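Local atomic coordinates of putative branched-chain amino acid ABC transporter (Chromobacterium violaceum, PDB entry 4PYR), a protein that probably regulates enzyme activity as an LppC-type lipoprotein with a periplasmic-binding-protein-like fold, and binds glutathione. Residues N162-A165 / P166-A170; L179-D182 / V183-A187; E50-R53 / A54-D58; V41-T44 / G45-V49. All coordinates share one frame; numbering follows the deposited sequence.

Interaction 1. Residues N162-A165 / P166-A170; sequences NDMA and PLLQA
The backbone turns into a helix at Met164 and Ala165, whose carbonyl oxygens accept the first two bonds of the new helix: Leu168 N reaches Met164 O at 2.9 Å and Gln169 N reaches Ala165 O at 2.9 Å. One residue earlier the carbonyl is linked to the helix through water. A single molecule donates to Asp163 O at 2.6 Å and accepts from Leu167 N at 3.0 Å, so solvent takes the NH of the opening turn.

Two side-chain pairs flank this backbone. The selenomethionine Met164 bends at its last torsion (chi3 60°), which turns its methyl toward Leu168; Met164 CE presses on Leu168 CD2 at 3.4 Å, closer than an ordinary methyl-methyl contact. The other pair is more exposed. Asp163 holds its carboxylate carbon trans to the backbone nitrogen (chi1 178°), and the Asp163 and Pro166 side chains cross at about a right angle, with Asp163 OD2 3.4 Å from Pro166 CG.

Met164 also lies against Arg188, Leu189 and Ala192 of helix 183-192, while Leu167 packs on Leu189 and on Val128 of strand 125-129. Proline, lacking an NH, fits in the first turn of a helix, where no preceding carbonyl needs it as a donor. Here that turn starts helix 165-172, the crossover between strands 155-158 and 176-180 of an alpha/beta lobe.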
ATOM      1  N   ASN A 162       9.978 -22.414  18.313  1.00 30.78           N
ATOM      2  CA  ASN A 162      10.358 -23.377  19.321  1.00 35.12           C
ATOM      3  C   ASN A 162      11.775 -23.946  19.150  1.00 31.74           C
ATOM      4  O   ASN A 162      12.264 -24.719  19.972  1.00 45.76           O
ATOM      5  CB  ASN A 162       9.337 -24.516  19.325  1.00 35.41           C
ATOM      6  CG  ASN A 162       7.923 -24.000  19.508  1.00 39.89           C
ATOM      7  OD1 ASN A 162       7.652 -23.254  20.452  1.00 42.73           O
ATOM      8  ND2 ASN A 162       7.028 -24.344  18.587  1.00 42.30           N
ATOM      9  N   ASP A 163      12.438 -23.477  18.089  1.00 42.11           N
ATOM     10  CA  ASP A 163      13.825 -23.873  17.890  1.00 39.28           C
ATOM     11  C   ASP A 163      14.542 -22.890  16.971  1.00 29.15           C
ATOM     12  O   ASP A 163      14.627 -23.042  15.721  1.00 32.34           O
ATOM     13  CB  ASP A 163      13.915 -25.309  17.371  1.00 37.49           C
ATOM     14  CG  ASP A 163      15.326 -25.735  17.103  1.00 38.76           C
ATOM     15  OD1 ASP A 163      16.216 -25.417  17.928  1.00 41.81           O
ATOM     16  OD2 ASP A 163      15.539 -26.413  16.079  1.00 45.11           O
HETATM   17  N   MSE A 164      15.033 -21.820  17.590  1.00 31.79           N
HETATM   18  CA  MSE A 164      15.515 -20.677  16.848  1.00 25.45           C
HETATM   19  C   MSE A 164      17.007 -20.895  16.570  1.00 28.44           C
HETATM   20  O   MSE A 164      17.574 -20.190  15.725  1.00 25.34           O
HETATM   21  CB  MSE A 164      15.081 -19.379  17.585  1.00 32.23           C
HETATM   22  CG  MSE A 164      13.872 -18.604  16.943  1.00 28.47           C
HETATM   23 SE   MSE A 164      13.849 -16.895  17.835  1.00 42.30          SE
HETATM   24  CE  MSE A 164      15.653 -16.429  17.232  1.00 39.52           C
ATOM     25  N   ALA A 165      17.638 -21.896  17.171  1.00 30.80           N
ATOM     26  CA  ALA A 165      19.074 -22.090  16.983  1.00 37.85           C
ATOM     27  C   ALA A 165      19.531 -22.251  15.514  1.00 35.52           C
ATOM     28  O   ALA A 165      20.473 -21.596  15.098  1.00 32.63           O
ATOM     29  CB  ALA A 165      19.579 -23.227  17.847  1.00 36.94           C
ATOM     30  N   PRO A 166      18.877 -23.131  14.740  1.00 35.17           N
ATOM     31  CA  PRO A 166      19.264 -23.285  13.330  1.00 36.69           C
ATOM     32  C   PRO A 166      19.189 -21.978  12.562  1.00 34.07           C
ATOM     33  O   PRO A 166      20.126 -21.643  11.851  1.00 35.30           O
ATOM     34  CB  PRO A 166      18.262 -24.319  12.806  1.00 37.02           C
ATOM     35  CG  PRO A 166      17.911 -25.117  14.013  1.00 36.40           C
ATOM     36  CD  PRO A 166      17.801 -24.061  15.097  1.00 34.97           C
ATOM     37  N   LEU A 167      18.129 -21.196  12.776  1.00 31.42           N
ATOM     38  CA  LEU A 167      18.003 -19.890  12.135  1.00 27.97           C
ATOM     39  C   LEU A 167      19.101 -18.909  12.568  1.00 29.59           C
ATOM     40  O   LEU A 167      19.680 -18.210  11.766  1.00 28.01           O
ATOM     41  CB  LEU A 167      16.621 -19.302  12.441  1.00 27.38           C
ATOM     42  CG  LEU A 167      16.215 -18.074  11.626  1.00 29.84           C
ATOM     43  CD1 LEU A 167      14.704 -18.050  11.447  1.00 35.38           C
ATOM     44  CD2 LEU A 167      16.736 -16.786  12.212  1.00 30.15           C
ATOM     45  N   LEU A 168      19.425 -18.876  13.857  1.00 30.11           N
ATOM     46  CA  LEU A 168      20.529 -18.046  14.290  1.00 28.69           C
ATOM     47  C   LEU A 168      21.864 -18.451  13.681  1.00 30.05           C
ATOM     48  O   LEU A 168      22.683 -17.599  13.415  1.00 32.37           O
ATOM     49  CB  LEU A 168      20.639 -18.064  15.819  1.00 28.91           C
ATOM     50  CG  LEU A 168      19.373 -17.605  16.544  1.00 28.14           C
ATOM     51  CD1 LEU A 168      19.585 -17.685  18.050  1.00 30.38           C
ATOM     52  CD2 LEU A 168      18.895 -16.228  16.149  1.00 26.43           C
ATOM     53  N   GLN A 169      22.096 -19.750  13.486  1.00 31.66           N
ATOM     54  CA  GLN A 169      23.307 -20.189  12.808  1.00 35.98           C
ATOM     55  C   GLN A 169      23.332 -19.715  11.348  1.00 34.86           C
ATOM     56  O   GLN A 169      24.339 -19.177  10.891  1.00 36.03           O
ATOM     57  CB  GLN A 169      23.449 -21.691  12.867  1.00 38.61           C
ATOM     58  CG  GLN A 169      24.712 -22.171  12.156  1.00 35.04           C
ATOM     59  CD  GLN A 169      25.440 -23.251  12.869  1.00 43.50           C
ATOM     60  OE1 GLN A 169      26.663 -23.409  12.692  1.00 53.45           O
ATOM     61  NE2 GLN A 169      24.722 -24.026  13.683  1.00 37.77           N
ATOM     62  N   ALA A 170      22.220 -19.894  10.636  1.00 35.16           N
ATOM     63  CA  ALA A 170      22.114 -19.418   9.250  1.00 31.27           C
ATOM     64  C   ALA A 170      22.273 -17.922   9.184  1.00 31.05           C
ATOM     65  O   ALA A 170      22.889 -17.410   8.258  1.00 34.61           O
ATOM     66  CB  ALA A 170      20.789 -19.815   8.645  1.00 31.70           C
TER
HETATM   67  O   HOH W   1      15.405 -22.191  13.420  1.00 29.02           O

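Interaction 2. Residues L179-D182 / V183-A187; sequences LALD and VAQAA
Asp182 meets Gln185 as a textbook N-cap: Gln185 N donates to Asp182 OD2 at 3.0 Å, with an N-H...O angle of 160°. The NH does not come in flat; it approaches from above the carboxylate, 46° out of its plane. A chi1 of 55° lodges the carboxylate between the nitrogen and carbonyl carbon of its own residue and folds it back over the helix start. Ala186 N adds the first main-chain bond of the helix, to Asp182 O at 2.8 Å, so the aspartate serves the opening turn with both its side chain and its carbonyl. A water supplements the cap. It accepts from Ala184 N at 3.0 Å and makes a weak bond to the same OD2. The negative cap at the helix N-terminus is probably favoured by the helix dipole.

Next to this polar knot comes an apolar layer. Leu181 crosses Gln185 at about a right angle, its CG 3.8 Å from Gln185 CB, and its CD2 lies 3.7 Å from Ala186 CA. Further back on the strand, Leu179 CD1 rests on Ala186 CB at 3.9 Å. Both leucines also touch Leu189, one turn along, so the same apolar patch continues along the helix.

Around them, Leu181 N bonds to Gln204 OE1, and Gln185 leans on Phe159 and Ala161. Strand 176-180 pairs through Ala180 with Val128 and Gly130, and through Leu179 with Tyr200; the turn joins this first strand of a beta-alpha-beta unit to helix 183-192, which leads on to strand 199-201.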
ATOM      1  N   LEU A 179      13.053  -9.687   6.936  1.00 16.37           N
ATOM      2  CA  LEU A 179      11.951 -10.245   7.655  1.00 15.48           C
ATOM      3  C   LEU A 179      10.654 -10.166   6.886  1.00 17.09           C
ATOM      4  O   LEU A 179      10.223  -9.082   6.498  1.00 17.55           O
ATOM      5  CB  LEU A 179      11.747  -9.517   8.994  1.00 17.36           C
ATOM      6  CG  LEU A 179      12.966  -9.513   9.924  1.00 19.42           C
ATOM      7  CD1 LEU A 179      12.673  -8.858  11.280  1.00 24.49           C
ATOM      8  CD2 LEU A 179      13.449 -10.942  10.182  1.00 22.86           C
ATOM      9  N   ALA A 180      10.010 -11.310   6.697  1.00 15.15           N
ATOM     10  CA  ALA A 180       8.608 -11.364   6.334  1.00 14.93           C
ATOM     11  C   ALA A 180       7.949 -12.141   7.441  1.00 16.55           C
ATOM     12  O   ALA A 180       7.775 -13.349   7.345  1.00 18.06           O
ATOM     13  CB  ALA A 180       8.448 -12.106   5.020  1.00 16.68           C
ATOM     14  N   LEU A 181       7.663 -11.441   8.546  1.00 16.64           N
ATOM     15  CA  LEU A 181       7.370 -12.064   9.813  1.00 19.65           C
ATOM     16  C   LEU A 181       6.478 -11.112  10.579  1.00 19.34           C
ATOM     17  O   LEU A 181       6.643  -9.874  10.501  1.00 19.27           O
ATOM     18  CB  LEU A 181       8.729 -12.271  10.522  1.00 21.71           C
ATOM     19  CG  LEU A 181       8.794 -13.128  11.776  1.00 20.87           C
ATOM     20  CD1 LEU A 181       8.162 -14.481  11.529  1.00 21.76           C
ATOM     21  CD2 LEU A 181      10.228 -13.197  12.271  1.00 22.21           C
ATOM     22  N   ASP A 182       5.528 -11.676  11.333  1.00 20.14           N
ATOM     23  CA  ASP A 182       4.631 -10.879  12.138  1.00 22.75           C
ATOM     24  C   ASP A 182       5.436 -10.109  13.208  1.00 22.42           C
ATOM     25  O   ASP A 182       6.514 -10.545  13.641  1.00 21.06           O
ATOM     26  CB  ASP A 182       3.609 -11.784  12.815  1.00 25.83           C
ATOM     27  CG  ASP A 182       4.273 -12.892  13.632  1.00 27.55           C
ATOM     28  OD1 ASP A 182       4.773 -13.890  13.028  1.00 29.01           O
ATOM     29  OD2 ASP A 182       4.392 -12.734  14.854  1.00 30.13           O
ATOM     30  N   VAL A 183       4.908  -8.970  13.628  1.00 21.63           N
ATOM     31  CA  VAL A 183       5.662  -8.035  14.441  1.00 23.13           C
ATOM     32  C   VAL A 183       6.073  -8.646  15.788  1.00 22.67           C
ATOM     33  O   VAL A 183       7.192  -8.401  16.232  1.00 24.61           O
ATOM     34  CB  VAL A 183       4.892  -6.692  14.569  1.00 30.23           C
ATOM     35  CG1 VAL A 183       3.625  -6.833  15.388  1.00 27.14           C
ATOM     36  CG2 VAL A 183       5.786  -5.585  15.098  1.00 29.08           C
ATOM     37  N   ALA A 184       5.215  -9.460  16.399  1.00 24.87           N
ATOM     38  CA  ALA A 184       5.584 -10.125  17.670  1.00 24.30           C
ATOM     39  C   ALA A 184       6.798 -11.060  17.518  1.00 25.65           C
ATOM     40  O   ALA A 184       7.768 -10.954  18.282  1.00 25.84           O
ATOM     41  CB  ALA A 184       4.413 -10.898  18.274  1.00 27.89           C
ATOM     42  N   GLN A 185       6.756 -11.930  16.503  1.00 23.01           N
ATOM     43  CA  GLN A 185       7.867 -12.814  16.247  1.00 22.47           C
ATOM     44  C   GLN A 185       9.099 -12.064  15.770  1.00 19.95           C
ATOM     45  O   GLN A 185      10.216 -12.458  16.075  1.00 21.81           O
ATOM     46  CB  GLN A 185       7.464 -13.936  15.288  1.00 25.73           C
ATOM     47  CG  GLN A 185       6.508 -14.932  15.978  1.00 28.97           C
ATOM     48  CD  GLN A 185       6.251 -16.208  15.188  1.00 30.64           C
ATOM     49  OE1 GLN A 185       5.963 -16.171  13.975  1.00 34.35           O
ATOM     50  NE2 GLN A 185       6.326 -17.359  15.884  1.00 31.43           N
ATOM     51  N   ALA A 186       8.906 -10.993  14.986  1.00 19.86           N
ATOM     52  CA  ALA A 186      10.035 -10.210  14.527  1.00 19.00           C
ATOM     53  C   ALA A 186      10.796  -9.602  15.659  1.00 19.75           C
ATOM     54  O   ALA A 186      12.032  -9.565  15.634  1.00 20.15           O
ATOM     55  CB  ALA A 186       9.558  -9.122  13.595  1.00 18.93           C
ATOM     56  N   ALA A 187      10.059  -9.139  16.652  1.00 21.23           N
ATOM     57  CA  ALA A 187      10.687  -8.557  17.832  1.00 20.89           C
ATOM     58  C   ALA A 187      11.462  -9.599  18.613  1.00 24.50           C
ATOM     59  O   ALA A 187      12.578  -9.329  19.072  1.00 23.47           O
ATOM     60  CB  ALA A 187       9.638  -7.875  18.713  1.00 25.78           C
TER
HETATM   61  O   HOH W   2       2.396 -10.254  15.745  1.00 34.25           O

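Interaction 3. Residues E50-R53 / A54-D58; sequences ERYR and AAVAD
Tyr52 and Val56 are brought together by two torsions: the tyrosine ring carbon CG stands trans to its backbone nitrogen (chi1 179°), and Val56 carries CG2 beside its own nitrogen, facing back along the helix. Tyr52 CE1 and Val56 CG2 meet at 3.9 Å, the two side chains running obliquely to one another. This is the i to i+4 spacing of an alpha helix, here helix 48-57, the crossover that joins strands 36-42 and 62-64 in the parallel sheet of the N-terminal lobe.

Four successive main-chain bonds carry the helix, with variations. Ala54 N to Glu50 O and Ala55 N to Arg51 O, each 3.0 Å long, are the more bent at the hydrogen. The N-H...O angles are wider in the following pair: Val56 N reaches Tyr52 O at 3.0 Å with an angle of 171°, and Ala57 N reaches Arg53 O at 2.9 Å.

Tyr52 is buried, and its phenol oxygen is hydrogen-bonded to Thr83 OG1 and Thr80 N. With Ala55 it also lies against Ile7 of strand 2-8, which marks the sheet-facing side of the helix; Glu50, Arg53, Ala54 and Ala57 belong to its exposed side. Arg51 runs out extended and hydrogen-bonds through NH1 to Asp42 O.

Asp58 is where the chain departs from helical backbone angles, and its N still donates to Ala54 O at 2.9 Å while making a second, weak bond to Ala55 O at 3.0 Å.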
ATOM      1  N   GLU A  50     -25.481   0.792 -10.307  1.00 33.92           N
ATOM      2  CA  GLU A  50     -26.560   1.787 -10.338  1.00 34.91           C
ATOM      3  C   GLU A  50     -26.163   3.159  -9.756  1.00 34.34           C
ATOM      4  O   GLU A  50     -26.531   4.204 -10.289  1.00 34.47           O
ATOM      5  CB  GLU A  50     -27.758   1.237  -9.568  1.00 38.34           C
ATOM      6  CG  GLU A  50     -29.051   1.988  -9.780  1.00 41.26           C
ATOM      7  CD  GLU A  50     -30.217   1.230  -9.185  1.00 46.12           C
ATOM      8  OE1 GLU A  50     -29.949   0.252  -8.431  1.00 45.71           O
ATOM      9  OE2 GLU A  50     -31.391   1.584  -9.472  1.00 48.34           O
ATOM     10  N   ARG A  51     -25.422   3.151  -8.657  1.00 29.89           N
ATOM     11  CA  ARG A  51     -25.060   4.408  -8.020  1.00 29.97           C
ATOM     12  C   ARG A  51     -23.888   5.076  -8.731  1.00 27.05           C
ATOM     13  O   ARG A  51     -23.800   6.296  -8.749  1.00 28.48           O
ATOM     14  CB  ARG A  51     -24.809   4.191  -6.533  1.00 32.45           C
ATOM     15  CG  ARG A  51     -26.119   3.802  -5.886  1.00 33.58           C
ATOM     16  CD  ARG A  51     -26.093   3.859  -4.396  1.00 34.58           C
ATOM     17  NE  ARG A  51     -27.408   3.528  -3.884  1.00 35.34           N
ATOM     18  CZ  ARG A  51     -27.715   3.458  -2.603  1.00 33.87           C
ATOM     19  NH1 ARG A  51     -26.773   3.681  -1.694  1.00 32.10           N
ATOM     20  NH2 ARG A  51     -28.951   3.153  -2.237  1.00 34.71           N
ATOM     21  N   TYR A  52     -22.992   4.267  -9.291  1.00 28.41           N
ATOM     22  CA  TYR A  52     -21.950   4.777 -10.186  1.00 26.56           C
ATOM     23  C   TYR A  52     -22.637   5.458 -11.352  1.00 30.62           C
ATOM     24  O   TYR A  52     -22.350   6.610 -11.677  1.00 30.97           O
ATOM     25  CB  TYR A  52     -21.055   3.632 -10.679  1.00 29.17           C
ATOM     26  CG  TYR A  52     -19.964   4.025 -11.626  1.00 25.58           C
ATOM     27  CD1 TYR A  52     -20.202   4.087 -13.002  1.00 27.10           C
ATOM     28  CD2 TYR A  52     -18.697   4.290 -11.176  1.00 24.50           C
ATOM     29  CE1 TYR A  52     -19.167   4.422 -13.891  1.00 31.59           C
ATOM     30  CE2 TYR A  52     -17.659   4.643 -12.023  1.00 26.14           C
ATOM     31  CZ  TYR A  52     -17.897   4.691 -13.401  1.00 27.54           C
ATOM     32  OH  TYR A  52     -16.878   5.053 -14.271  1.00 28.95           O
ATOM     33  N   ARG A  53     -23.557   4.745 -11.981  1.00 30.28           N
ATOM     34  CA  ARG A  53     -24.304   5.304 -13.101  1.00 32.35           C
ATOM     35  C   ARG A  53     -24.964   6.620 -12.743  1.00 35.06           C
ATOM     36  O   ARG A  53     -24.912   7.560 -13.512  1.00 34.80           O
ATOM     37  CB  ARG A  53     -25.355   4.328 -13.620  1.00 35.35           C
ATOM     38  CG  ARG A  53     -24.755   3.202 -14.474  1.00 31.19           C
ATOM     39  CD  ARG A  53     -25.762   2.223 -15.007  1.00 39.12           C
ATOM     40  NE  ARG A  53     -26.507   2.802 -16.122  1.00 40.13           N
ATOM     41  CZ  ARG A  53     -26.038   2.901 -17.360  1.00 41.57           C
ATOM     42  NH1 ARG A  53     -24.835   2.432 -17.658  1.00 45.58           N
ATOM     43  NH2 ARG A  53     -26.777   3.454 -18.306  1.00 48.14           N
ATOM     44  N   ALA A  54     -25.561   6.711 -11.554  1.00 33.81           N
ATOM     45  CA  ALA A  54     -26.249   7.952 -11.195  1.00 35.06           C
ATOM     46  C   ALA A  54     -25.272   9.123 -10.895  1.00 31.52           C
ATOM     47  O   ALA A  54     -25.615  10.300 -11.100  1.00 33.98           O
ATOM     48  CB  ALA A  54     -27.204   7.715 -10.024  1.00 32.96           C
ATOM     49  N   ALA A  55     -24.078   8.803 -10.392  1.00 29.22           N
ATOM     50  CA  ALA A  55     -23.054   9.809 -10.128  1.00 29.55           C
ATOM     51  C   ALA A  55     -22.616  10.401 -11.486  1.00 28.22           C
ATOM     52  O   ALA A  55     -22.572  11.606 -11.656  1.00 28.99           O
ATOM     53  CB  ALA A  55     -21.888   9.200  -9.360  1.00 27.55           C
ATOM     54  N   VAL A  56     -22.373   9.528 -12.458  1.00 29.82           N
ATOM     55  CA  VAL A  56     -22.002   9.951 -13.814  1.00 32.14           C
ATOM     56  C   VAL A  56     -23.116  10.773 -14.467  1.00 35.18           C
ATOM     57  O   VAL A  56     -22.855  11.839 -15.050  1.00 36.53           O
ATOM     58  CB  VAL A  56     -21.664   8.708 -14.654  1.00 33.17           C
ATOM     59  CG1 VAL A  56     -21.620   9.019 -16.162  1.00 38.07           C
ATOM     60  CG2 VAL A  56     -20.348   8.127 -14.199  1.00 29.26           C
ATOM     61  N   ALA A  57     -24.351  10.283 -14.363  1.00 36.49           N
ATOM     62  CA  ALA A  57     -25.516  11.028 -14.810  1.00 38.84           C
ATOM     63  C   ALA A  57     -25.576  12.402 -14.142  1.00 34.84           C
ATOM     64  O   ALA A  57     -26.043  13.334 -14.739  1.00 46.31           O
ATOM     65  CB  ALA A  57     -26.808  10.248 -14.559  1.00 44.10           C
ATOM     66  N   ASP A  58     -25.080  12.532 -12.906  1.00 39.39           N
ATOM     67  CA  ASP A  58     -25.083  13.835 -12.245  1.00 37.31           C
ATOM     68  C   ASP A  58     -23.844  14.710 -12.513  1.00 37.98           C
ATOM     69  O   ASP A  58     -23.677  15.727 -11.866  1.00 39.11           O
ATOM     70  CB  ASP A  58     -25.260  13.675 -10.727  1.00 34.51           C
ATOM     71  CG  ASP A  58     -25.744  14.971 -10.070  1.00 35.19           C
ATOM     72  OD1 ASP A  58     -26.910  15.363 -10.286  1.00 38.91           O
ATOM     73  OD2 ASP A  58     -24.922  15.586  -9.332  1.00 38.66           O
TER

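Interaction 4. Residues V41-T44 / G45-V49; sequences VDAT and GDNVV
Asn47 turns its side-chain carbonyl back onto Thr44, so that Asn47 OD1 accepts from Thr44 N at 3.0 Å. The donor lies in the plane of the amide carbonyl, and the bond is bent, with an N-H...O angle of 141°. The chi1 of Asn47, 68°, puts CG between the backbone N and the carbonyl carbon and carries the amide toward the preceding strand end. The same oxygen presses against Ala43, 3.3 Å from Ala43 CB. Asn47 OD1 also lies 3.0 Å from Thr44 O, a probably unfavourable acceptor-acceptor approach offset by the bond from Thr44 N. Thr44 O is met instead by Asn47 N in a weak bond of 3.4 Å, which closes a beta turn close to type II' over Gly45 and Asp46.

Ala43 points toward the new helix: its CB sits 3.9 Å from Val48 CA and 4.3 Å from Val48 CG2. Thr44 is oriented the other way, and its hydroxyl bonds to Ser71 OG, which also receives Gly45 N. At Gly45 the chain takes a positive phi (46°), a conformation glycine adopts easily, and Gly45 O then accepts from Val48 N at 3.1 Å.

The turn follows edge strand 36-42, which is paired with strand 2-8 through Val41 and Val6, a pairing that Ala43 and Leu8 extend. It passes through a short 3-10 segment into helix 48-57, with Val48 lying against Pro66.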
ATOM      1  N   VAL A  41     -21.412   9.247  -2.359  1.00 23.24           N
ATOM      2  CA  VAL A  41     -22.506   8.320  -2.212  1.00 26.62           C
ATOM      3  C   VAL A  41     -21.969   6.986  -1.684  1.00 24.31           C
ATOM      4  O   VAL A  41     -20.826   6.579  -1.955  1.00 23.25           O
ATOM      5  CB  VAL A  41     -23.246   8.147  -3.540  1.00 30.81           C
ATOM      6  CG1 VAL A  41     -22.348   7.440  -4.513  1.00 31.69           C
ATOM      7  CG2 VAL A  41     -24.565   7.405  -3.356  1.00 33.01           C
ATOM      8  N   ASP A  42     -22.787   6.351  -0.865  1.00 24.82           N
ATOM      9  CA  ASP A  42     -22.488   4.987  -0.427  1.00 26.66           C
ATOM     10  C   ASP A  42     -22.930   3.970  -1.462  1.00 26.38           C
ATOM     11  O   ASP A  42     -24.049   4.043  -1.907  1.00 29.18           O
ATOM     12  CB  ASP A  42     -23.231   4.657   0.857  1.00 29.43           C
ATOM     13  CG  ASP A  42     -22.693   5.407   2.044  1.00 31.43           C
ATOM     14  OD1 ASP A  42     -21.603   5.986   1.941  1.00 30.27           O
ATOM     15  OD2 ASP A  42     -23.358   5.378   3.090  1.00 35.83           O
ATOM     16  N   ALA A  43     -22.057   3.027  -1.815  1.00 25.97           N
ATOM     17  CA  ALA A  43     -22.431   1.927  -2.674  1.00 26.36           C
ATOM     18  C   ALA A  43     -21.400   0.824  -2.530  1.00 27.99           C
ATOM     19  O   ALA A  43     -20.179   1.082  -2.352  1.00 26.31           O
ATOM     20  CB  ALA A  43     -22.455   2.390  -4.138  1.00 28.43           C
ATOM     21  N   THR A  44     -21.871  -0.400  -2.682  1.00 32.66           N
ATOM     22  CA  THR A  44     -20.997  -1.547  -2.813  1.00 32.83           C
ATOM     23  C   THR A  44     -21.841  -2.668  -3.415  1.00 34.18           C
ATOM     24  O   THR A  44     -23.064  -2.645  -3.321  1.00 36.31           O
ATOM     25  CB  THR A  44     -20.405  -1.978  -1.450  1.00 35.42           C
ATOM     26  OG1 THR A  44     -19.393  -2.971  -1.643  1.00 45.60           O
ATOM     27  CG2 THR A  44     -21.442  -2.534  -0.585  1.00 26.45           C
ATOM     28  N   GLY A  45     -21.158  -3.612  -4.059  1.00 39.61           N
ATOM     29  CA  GLY A  45     -21.736  -4.803  -4.647  1.00 32.32           C
ATOM     30  C   GLY A  45     -22.988  -4.588  -5.481  1.00 40.19           C
ATOM     31  O   GLY A  45     -22.956  -3.951  -6.526  1.00 39.40           O
ATOM     32  N   ASP A  46     -24.097  -5.084  -4.951  1.00 41.56           N
ATOM     33  CA  ASP A  46     -25.383  -5.143  -5.637  1.00 39.68           C
ATOM     34  C   ASP A  46     -25.928  -3.811  -6.187  1.00 35.00           C
ATOM     35  O   ASP A  46     -26.787  -3.836  -7.077  1.00 36.92           O
ATOM     36  CB  ASP A  46     -26.428  -5.733  -4.653  1.00 41.77           C
ATOM     37  CG  ASP A  46     -27.292  -6.821  -5.251  1.00 44.97           C
ATOM     38  OD1 ASP A  46     -27.034  -7.326  -6.374  1.00 48.95           O
ATOM     39  OD2 ASP A  46     -28.234  -7.201  -4.543  1.00 48.80           O
ATOM     40  N   ASN A  47     -25.513  -2.673  -5.624  1.00 33.61           N
ATOM     41  CA  ASN A  47     -25.960  -1.359  -6.126  1.00 34.97           C
ATOM     42  C   ASN A  47     -24.865  -0.467  -6.710  1.00 34.50           C
ATOM     43  O   ASN A  47     -25.140   0.676  -7.076  1.00 33.72           O
ATOM     44  CB  ASN A  47     -26.716  -0.576  -5.038  1.00 34.52           C
ATOM     45  CG  ASN A  47     -25.830  -0.132  -3.895  1.00 29.39           C
ATOM     46  OD1 ASN A  47     -24.587  -0.168  -3.939  1.00 31.57           O
ATOM     47  ND2 ASN A  47     -26.481   0.322  -2.859  1.00 35.19           N
ATOM     48  N   VAL A  48     -23.634  -0.978  -6.768  1.00 34.85           N
ATOM     49  CA  VAL A  48     -22.481  -0.147  -7.134  1.00 30.97           C
ATOM     50  C   VAL A  48     -22.624   0.347  -8.553  1.00 32.44           C
ATOM     51  O   VAL A  48     -22.357   1.506  -8.827  1.00 29.75           O
ATOM     52  CB  VAL A  48     -21.149  -0.865  -6.907  1.00 30.89           C
ATOM     53  CG1 VAL A  48     -20.920  -1.947  -7.947  1.00 35.29           C
ATOM     54  CG2 VAL A  48     -20.007   0.133  -6.929  1.00 29.83           C
ATOM     55  N   VAL A  49     -23.114  -0.502  -9.457  1.00 28.90           N
ATOM     56  CA  VAL A  49     -23.276  -0.063 -10.842  1.00 37.29           C
ATOM     57  C   VAL A  49     -24.332   1.023 -10.929  1.00 33.12           C
ATOM     58  O   VAL A  49     -24.123   2.036 -11.551  1.00 34.22           O
ATOM     59  CB  VAL A  49     -23.677  -1.213 -11.796  1.00 29.48           C
ATOM     60  CG1 VAL A  49     -24.140  -0.666 -13.138  1.00 45.57           C
ATOM     61  CG2 VAL A  49     -22.524  -2.185 -11.983  1.00 39.72           C
TER

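How the interactions relate
Each of the four contacts is partly buried and local. They form two groups in the two lobes, with interactions 1 and 3 farthest out: interactions 3 and 4 share helix 48-57, touch through Arg51, and have centres about 10 Å apart, whereas interactions 1 and 2 have centres about 15 Å apart and no direct touch, linked through Leu189. Three deal with how a helix begins, each by different chemistry: water and proline in interaction 1, an aspartate cap in interaction 2, an asparagine amide closing a glycine turn in interaction 4. Interaction 3 is regular helix running to its end. Interactions 1 and 3 have mostly exposed contact residues; interaction 2 has the more buried apolar layer.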